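Side-chain contacts in peptidase M28 (Shewanella amazonensis SB2B, PDB 3IIB), which probably acts as a zinc-dependent carboxypeptidase or metallodipeptidase of peptidase family M28: residues 298-303 against 311-316; 54-57 against 62-65. All blocks are in the same frame, centred on the assembly; numbering follows the deposited sequence. Where two conformers were deposited one is given.

Contact 1 of 2, residues 298-303 against 311-316; sequences VLYAAE and KTYAKE
Two tyrosines, Y300 from strand 293-300 and Y313 from helix 308-316, carry most of this buried contact, and they meet as an offset edge-to-face pair. The ring planes stand at 78° to each other and the centroids are 5.8 Å apart, with the edge of Y300 turned toward the face of Y313. CE1 of Y300 comes close to the root of the other side chain, lying 3.7 Å from Y313 CB, which sits near the plane of the Y300 ring. Farther along the same edge, Y300 OH stands over one face of Y313, shifted toward the rim, at 4.1 Å from Y313 CD1.

Aliphatic packing adds to this through V298, whose two methyls serve different rings. With CG1 anti to the backbone N (chi1 -177°), V298 lays that methyl over the centre of the Y300 ring, 3.5 Å above its plane, while V298 CG2 points to the helix and touches Y313 CE2 at 4.0 Å.

The pairing is a helix resting on the central sheet of the zinc exopeptidase fold: the connection that follows the strand carries E303, a ligand of zinc in this protein although not bound to the metal in this model, and the chain then returns as the helix. Y300 also lies beside H257, another zinc ligand, with side chains about 4 Å apart at their nearest atoms.

Polar bonding belongs to the far end of Y313. Its hydroxyl is hydrogen-bonded to H324 NE2 and R296 NH1, two partners that fix the phenol tip, and its ring also stacks with H317.

Contact 2 of 2, residues 54-57 against 62-65; sequences KLQS and RVYK
V63, at the start of strand 62-84, pushes its branched side chain against the last turn of helix 42-57, where L55 and Q56 receive it. At the branch point, V63 CB lies 4.0 Å from Q56 CG. From there the two methyls part. V63 CG1, anti to the backbone N (chi1 176°), spans both helix residues, 3.8 Å from L55 CB and 4.0 Å from Q56 CG. V63 CG2 meets backbone as well as side chain: it is 3.7 Å from L55 CB and 3.8 Å from Q56 N.

A four-residue connection links the end of helix 42-57 to the start of strand 62-84, so that the strand packs back against the helix, and the helix covers one side of the large mixed sheet. L55 extends this cover inward to V238 and A240 of strand 220-242, the antiparallel neighbour of strand 62-84, and I52, about one turn back on the helix, also packs on V63.

Q56 runs extended beyond CG, and Q56 NE2 donates to a water at 2.9 Å; this water in turn donates to V63 O, also at 2.9 Å, bridging the helix side chain to the strand backbone.

How the contacts relate
Contact 2 comes first along the chain and closes before contact 1 opens; their centres lie 16 Å apart, on the same side of the chain's centre. Both are helix-on-sheet contacts with the same large mixed sheet, in which strand 220-242 pairs antiparallel with both 62-84 and 293-300 and thus stands between the strands of the two contacts. They meet directly where L299 CD1 packs on L55 CD1 at 4.1 Å. Alternation along strand 293-300 explains this: V298 points to helix 308-316 and the ring of Y300 reaches it, while the side chain of L299 goes to the other face, toward helix 42-57. The sheet is therefore covered from both faces, with the zinc ligands near contact 1 and contact 2 away from them.

Contact 1 of 2, residues 298-303 against 311-316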
ATOM      1  N   VAL A 298      20.114 -24.374  -6.262  1.00  2.98           N
ATOM      2  CA  VAL A 298      20.500 -24.060  -4.894  1.00  2.54           C
ATOM      3  C   VAL A 298      19.572 -22.984  -4.370  1.00  3.01           C
ATOM      4  O   VAL A 298      19.477 -21.896  -4.969  1.00  5.28           O
ATOM      5  CB  VAL A 298      21.984 -23.597  -4.746  1.00  4.31           C
ATOM      6  CG1 VAL A 298      22.303 -23.359  -3.294  1.00  2.49           C
ATOM      7  CG2 VAL A 298      22.892 -24.605  -5.374  1.00  3.21           C
ATOM      8  N   LEU A 299      18.894 -23.293  -3.261  1.00  4.05           N
ATOM      9  CA  LEU A 299      18.004 -22.365  -2.622  1.00  3.18           C
ATOM     10  C   LEU A 299      18.704 -21.910  -1.357  1.00  4.20           C
ATOM     11  O   LEU A 299      18.785 -22.650  -0.375  1.00  3.90           O
ATOM     12  CB  LEU A 299      16.634 -22.995  -2.346  1.00  6.02           C
ATOM     13  CG  LEU A 299      15.929 -23.661  -3.512  1.00  2.96           C
ATOM     14  CD1 LEU A 299      14.540 -24.218  -3.107  1.00  3.44           C
ATOM     15  CD2 LEU A 299      15.770 -22.621  -4.626  1.00  2.00           C
ATOM     16  N   TYR A 300      19.301 -20.729  -1.435  1.00  3.04           N
ATOM     17  CA  TYR A 300      20.235 -20.290  -0.417  1.00  5.26           C
ATOM     18  C   TYR A 300      19.539 -19.785   0.815  1.00  4.38           C
ATOM     19  O   TYR A 300      18.499 -19.133   0.747  1.00  4.72           O
ATOM     20  CB  TYR A 300      21.169 -19.165  -0.944  1.00  4.28           C
ATOM     21  CG  TYR A 300      22.183 -19.576  -1.996  1.00  4.59           C
ATOM     22  CD1 TYR A 300      23.380 -20.118  -1.622  1.00  6.29           C
ATOM     23  CD2 TYR A 300      21.953 -19.383  -3.348  1.00  6.62           C
ATOM     24  CE1 TYR A 300      24.356 -20.472  -2.564  1.00  6.05           C
ATOM     25  CE2 TYR A 300      22.898 -19.758  -4.296  1.00  2.29           C
ATOM     26  CZ  TYR A 300      24.101 -20.270  -3.896  1.00  7.99           C
ATOM     27  OH  TYR A 300      25.058 -20.594  -4.830  1.00  7.80           O
ATOM     28  N   ALA A 301      20.169 -20.074   1.947  1.00  4.72           N
ATOM     29  CA  ALA A 301      19.796 -19.568   3.250  1.00  5.86           C
ATOM     30  C   ALA A 301      20.341 -18.169   3.499  1.00  4.70           C
ATOM     31  O   ALA A 301      21.460 -17.823   3.101  1.00  4.79           O
ATOM     32  CB  ALA A 301      20.346 -20.529   4.393  1.00  5.36           C
ATOM     33  N   ALA A 302      19.545 -17.398   4.234  1.00  4.29           N
ATOM     34  CA  ALA A 302      20.000 -16.222   4.939  1.00  4.75           C
ATOM     35  C   ALA A 302      20.680 -15.211   4.018  1.00  4.46           C
ATOM     36  O   ALA A 302      21.635 -14.560   4.395  1.00  3.26           O
ATOM     37  CB  ALA A 302      20.890 -16.631   6.135  1.00  2.63           C
ATOM     38  N   GLU A 303      20.159 -15.069   2.807  1.00  3.39           N
ATOM     39  CA  GLU A 303      20.667 -14.028   1.899  1.00  3.70           C
ATOM     40  C   GLU A 303      20.457 -12.632   2.480  1.00  5.42           C
ATOM     41  O   GLU A 303      21.319 -11.781   2.354  1.00  5.07           O
ATOM     42  CB  GLU A 303      20.029 -14.162   0.510  1.00  5.07           C
ATOM     43  CG  GLU A 303      20.583 -13.172  -0.510  1.00  5.83           C
ATOM     44  CD  GLU A 303      19.919 -11.805  -0.477  1.00 10.16           C
ATOM     45  OE1 GLU A 303      18.851 -11.679   0.149  1.00 10.66           O
ATOM     46  OE2 GLU A 303      20.451 -10.862  -1.098  1.00 18.70           O
ATOM     47  N   LYS A 311      27.964 -17.438   0.927  1.00  5.48           N
ATOM     48  CA  LYS A 311      29.330 -17.459   1.392  1.00  7.02           C
ATOM     49  C   LYS A 311      29.665 -18.860   1.934  1.00  7.88           C
ATOM     50  O   LYS A 311      30.750 -19.389   1.702  1.00  5.68           O
ATOM     51  CB  LYS A 311      29.499 -16.428   2.496  1.00  8.42           C
ATOM     52  CG  LYS A 311      29.524 -15.017   1.951  1.00 10.93           C
ATOM     53  CD  LYS A 311      29.576 -13.962   3.036  1.00 16.45           C
ATOM     54  CE  LYS A 311      29.716 -12.595   2.382  1.00 21.34           C
ATOM     55  NZ  LYS A 311      29.585 -11.477   3.346  1.00 33.70           N
ATOM     56  N   THR A 312      28.726 -19.461   2.660  1.00  4.45           N
ATOM     57  CA  THR A 312      28.942 -20.787   3.205  1.00  2.00           C
ATOM     58  C   THR A 312      29.117 -21.817   2.078  1.00  5.32           C
ATOM     59  O   THR A 312      30.040 -22.642   2.107  1.00  7.96           O
ATOM     60  CB  THR A 312      27.832 -21.218   4.136  1.00  3.72           C
ATOM     61  OG1 THR A 312      27.791 -20.343   5.260  1.00  7.56           O
ATOM     62  CG2 THR A 312      28.044 -22.646   4.634  1.00  2.87           C
ATOM     63  N   TYR A 313      28.252 -21.745   1.079  1.00  4.64           N
ATOM     64  CA  TYR A 313      28.337 -22.647  -0.058  1.00  5.83           C
ATOM     65  C   TYR A 313      29.710 -22.527  -0.760  1.00  7.31           C
ATOM     66  O   TYR A 313      30.351 -23.519  -1.052  1.00  7.00           O
ATOM     67  CB  TYR A 313      27.219 -22.335  -1.056  1.00  7.19           C
ATOM     68  CG  TYR A 313      27.234 -23.223  -2.282  1.00  3.25           C
ATOM     69  CD1 TYR A 313      28.037 -22.932  -3.370  1.00  4.76           C
ATOM     70  CD2 TYR A 313      26.397 -24.326  -2.365  1.00  4.58           C
ATOM     71  CE1 TYR A 313      28.048 -23.754  -4.490  1.00  3.66           C
ATOM     72  CE2 TYR A 313      26.402 -25.160  -3.479  1.00  8.35           C
ATOM     73  CZ  TYR A 313      27.213 -24.873  -4.539  1.00  5.47           C
ATOM     74  OH  TYR A 313      27.177 -25.756  -5.627  1.00  4.63           O
ATOM     75  N   ALA A 314      30.138 -21.301  -1.036  1.00  6.79           N
ATOM     76  CA  ALA A 314      31.442 -21.075  -1.683  1.00  8.46           C
ATOM     77  C   ALA A 314      32.576 -21.737  -0.918  1.00  8.66           C
ATOM     78  O   ALA A 314      33.470 -22.328  -1.503  1.00  8.42           O
ATOM     79  CB  ALA A 314      31.715 -19.592  -1.856  1.00  7.13           C
ATOM     80  N   LYS A 315      32.547 -21.661   0.400  1.00  7.55           N
ATOM     81  CA  LYS A 315      33.611 -22.294   1.183  0.50  8.55           C
ATOM     82  C   LYS A 315      33.450 -23.802   1.251  1.00  8.20           C
ATOM     83  O   LYS A 315      34.430 -24.553   1.039  1.00 10.38           O
ATOM     84  CB  LYS A 315      33.681 -21.687   2.587  0.50  9.38           C
ATOM     85  CG  LYS A 315      34.241 -20.290   2.573  0.50 10.55           C
ATOM     86  N   GLU A 316      32.247 -24.276   1.525  1.00  8.43           N
ATOM     87  CA  GLU A 316      31.955 -25.714   1.630  1.00  7.81           C
ATOM     88  C   GLU A 316      32.271 -26.458   0.336  1.00  9.84           C
ATOM     89  O   GLU A 316      32.758 -27.594   0.363  1.00 11.23           O
ATOM     90  CB  GLU A 316      30.495 -25.924   2.017  1.00  9.46           C
ATOM     91  CG  GLU A 316      29.962 -27.359   1.888  1.00 18.80           C
ATOM     92  CD  GLU A 316      30.565 -28.321   2.885  1.00 25.99           C
ATOM     93  OE1 GLU A 316      31.076 -27.881   3.959  1.00 27.99           O
ATOM     94  OE2 GLU A 316      30.537 -29.530   2.577  1.00 30.04           O
TER

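Contact 2 of 2, residues 54-57 against 62-65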
ATOM      1  N   LYS A  54       9.053 -30.264  -1.361  1.00  5.96           N
ATOM      2  CA  LYS A  54       8.650 -29.832  -2.679  1.00  3.96           C
ATOM      3  C   LYS A  54       9.554 -30.402  -3.715  1.00  4.81           C
ATOM      4  O   LYS A  54       9.098 -30.902  -4.749  1.00  6.51           O
ATOM      5  CB  LYS A  54       8.607 -28.302  -2.758  1.00  3.95           C
ATOM      6  CG  LYS A  54       8.123 -27.745  -4.105  1.00  3.76           C
ATOM      7  CD  LYS A  54       6.642 -28.078  -4.347  1.00  6.17           C
ATOM      8  CE  LYS A  54       5.701 -27.485  -3.301  1.00  5.38           C
ATOM      9  NZ  LYS A  54       4.263 -27.787  -3.604  1.00  8.60           N
ATOM     10  N   LEU A  55      10.855 -30.314  -3.473  1.00  4.37           N
ATOM     11  CA  LEU A  55      11.816 -30.807  -4.454  1.00  2.55           C
ATOM     12  C   LEU A  55      11.716 -32.312  -4.594  1.00  3.80           C
ATOM     13  O   LEU A  55      11.787 -32.830  -5.707  1.00  4.47           O
ATOM     14  CB  LEU A  55      13.231 -30.361  -4.087  1.00  2.31           C
ATOM     15  CG  LEU A  55      13.376 -28.836  -4.154  1.00  4.97           C
ATOM     16  CD1 LEU A  55      14.605 -28.355  -3.405  1.00  5.43           C
ATOM     17  CD2 LEU A  55      13.352 -28.312  -5.585  1.00  5.80           C
ATOM     18  N   GLN A  56      11.531 -33.018  -3.476  1.00  3.77           N
ATOM     19  CA  GLN A  56      11.306 -34.460  -3.561  1.00  4.51           C
ATOM     20  C   GLN A  56      10.060 -34.807  -4.365  1.00  6.84           C
ATOM     21  O   GLN A  56      10.058 -35.759  -5.173  1.00  6.17           O
ATOM     22  CB  GLN A  56      11.201 -35.068  -2.159  1.00  6.72           C
ATOM     23  CG  GLN A  56      12.521 -35.042  -1.408  1.00  6.84           C
ATOM     24  CD  GLN A  56      12.376 -35.412   0.046  1.00 11.22           C
ATOM     25  OE1 GLN A  56      11.302 -35.290   0.630  1.00  8.87           O
ATOM     26  NE2 GLN A  56      13.467 -35.858   0.645  1.00 12.09           N
ATOM     27  N   SER A  57       9.004 -34.025  -4.159  1.00  5.41           N
ATOM     28  CA  SER A  57       7.738 -34.281  -4.800  1.00  7.06           C
ATOM     29  C   SER A  57       7.840 -34.061  -6.314  1.00  6.35           C
ATOM     30  O   SER A  57       7.079 -34.625  -7.107  1.00  6.92           O
ATOM     31  CB  SER A  57       6.612 -33.399  -4.193  1.00  7.64           C
ATOM     32  OG  SER A  57       6.594 -32.098  -4.815  1.00  8.26           O
ATOM     33  N   ARG A  62      18.618 -35.849  -6.864  1.00  5.20           N
ATOM     34  CA  ARG A  62      19.075 -35.707  -5.470  1.00  5.12           C
ATOM     35  C   ARG A  62      18.431 -34.478  -4.882  1.00  5.88           C
ATOM     36  O   ARG A  62      18.190 -33.475  -5.572  1.00  4.41           O
ATOM     37  CB  ARG A  62      20.603 -35.540  -5.411  1.00  7.33           C
ATOM     38  CG  ARG A  62      21.368 -36.760  -5.903  1.00 12.25           C
ATOM     39  CD  ARG A  62      22.908 -36.555  -5.816  1.00 20.74           C
ATOM     40  NE  ARG A  62      23.362 -36.288  -4.446  1.00 28.59           N
ATOM     41  CZ  ARG A  62      24.410 -35.520  -4.122  1.00 39.24           C
ATOM     42  NH1 ARG A  62      25.122 -34.870  -5.059  1.00 24.60           N
ATOM     43  NH2 ARG A  62      24.728 -35.360  -2.834  1.00 36.63           N
ATOM     44  N   VAL A  63      18.119 -34.579  -3.603  1.00  3.37           N
ATOM     45  CA  VAL A  63      17.574 -33.476  -2.832  1.00  4.31           C
ATOM     46  C   VAL A  63      18.203 -33.577  -1.466  1.00  4.41           C
ATOM     47  O   VAL A  63      18.104 -34.621  -0.800  1.00  6.06           O
ATOM     48  CB  VAL A  63      15.987 -33.524  -2.707  1.00  5.73           C
ATOM     49  CG1 VAL A  63      15.470 -32.393  -1.791  1.00  4.64           C
ATOM     50  CG2 VAL A  63      15.288 -33.482  -4.078  1.00  3.78           C
ATOM     51  N   TYR A  64      18.862 -32.507  -1.042  1.00  5.63           N
ATOM     52  CA  TYR A  64      19.593 -32.534   0.234  1.00  5.66           C
ATOM     53  C   TYR A  64      19.801 -31.130   0.737  1.00  4.98           C
ATOM     54  O   TYR A  64      19.495 -30.154   0.048  1.00  4.45           O
ATOM     55  CB  TYR A  64      20.913 -33.276   0.086  1.00  6.16           C
ATOM     56  CG  TYR A  64      21.843 -32.771  -0.976  1.00  6.33           C
ATOM     57  CD1 TYR A  64      21.665 -33.118  -2.311  1.00 11.36           C
ATOM     58  CD2 TYR A  64      22.928 -31.973  -0.653  1.00  8.76           C
ATOM     59  CE1 TYR A  64      22.566 -32.660  -3.296  1.00  8.04           C
ATOM     60  CE2 TYR A  64      23.798 -31.512  -1.613  1.00 10.25           C
ATOM     61  CZ  TYR A  64      23.623 -31.857  -2.932  1.00  6.31           C
ATOM     62  OH  TYR A  64      24.527 -31.408  -3.880  1.00  5.89           O
ATOM     63  N   LYS A  65      20.326 -31.031   1.941  1.00  4.65           N
ATOM     64  CA  LYS A  65      20.581 -29.720   2.509  1.00  5.44           C
ATOM     65  C   LYS A  65      21.906 -29.644   3.208  1.00  5.22           C
ATOM     66  O   LYS A  65      22.435 -30.660   3.680  1.00  5.26           O
ATOM     67  CB  LYS A  65      19.451 -29.311   3.440  1.00  6.23           C
ATOM     68  CG  LYS A  65      19.272 -30.170   4.671  1.00  3.55           C
ATOM     69  CD  LYS A  65      18.005 -29.762   5.369  1.00 10.91           C
ATOM     70  CE  LYS A  65      18.012 -30.107   6.800  1.00 15.76           C
ATOM     71  NZ  LYS A  65      17.821 -31.555   7.030  1.00 17.07           N
TER
HETATM   72  O   HOH W   1      15.985 -36.519  -0.600  1.00 16.53           O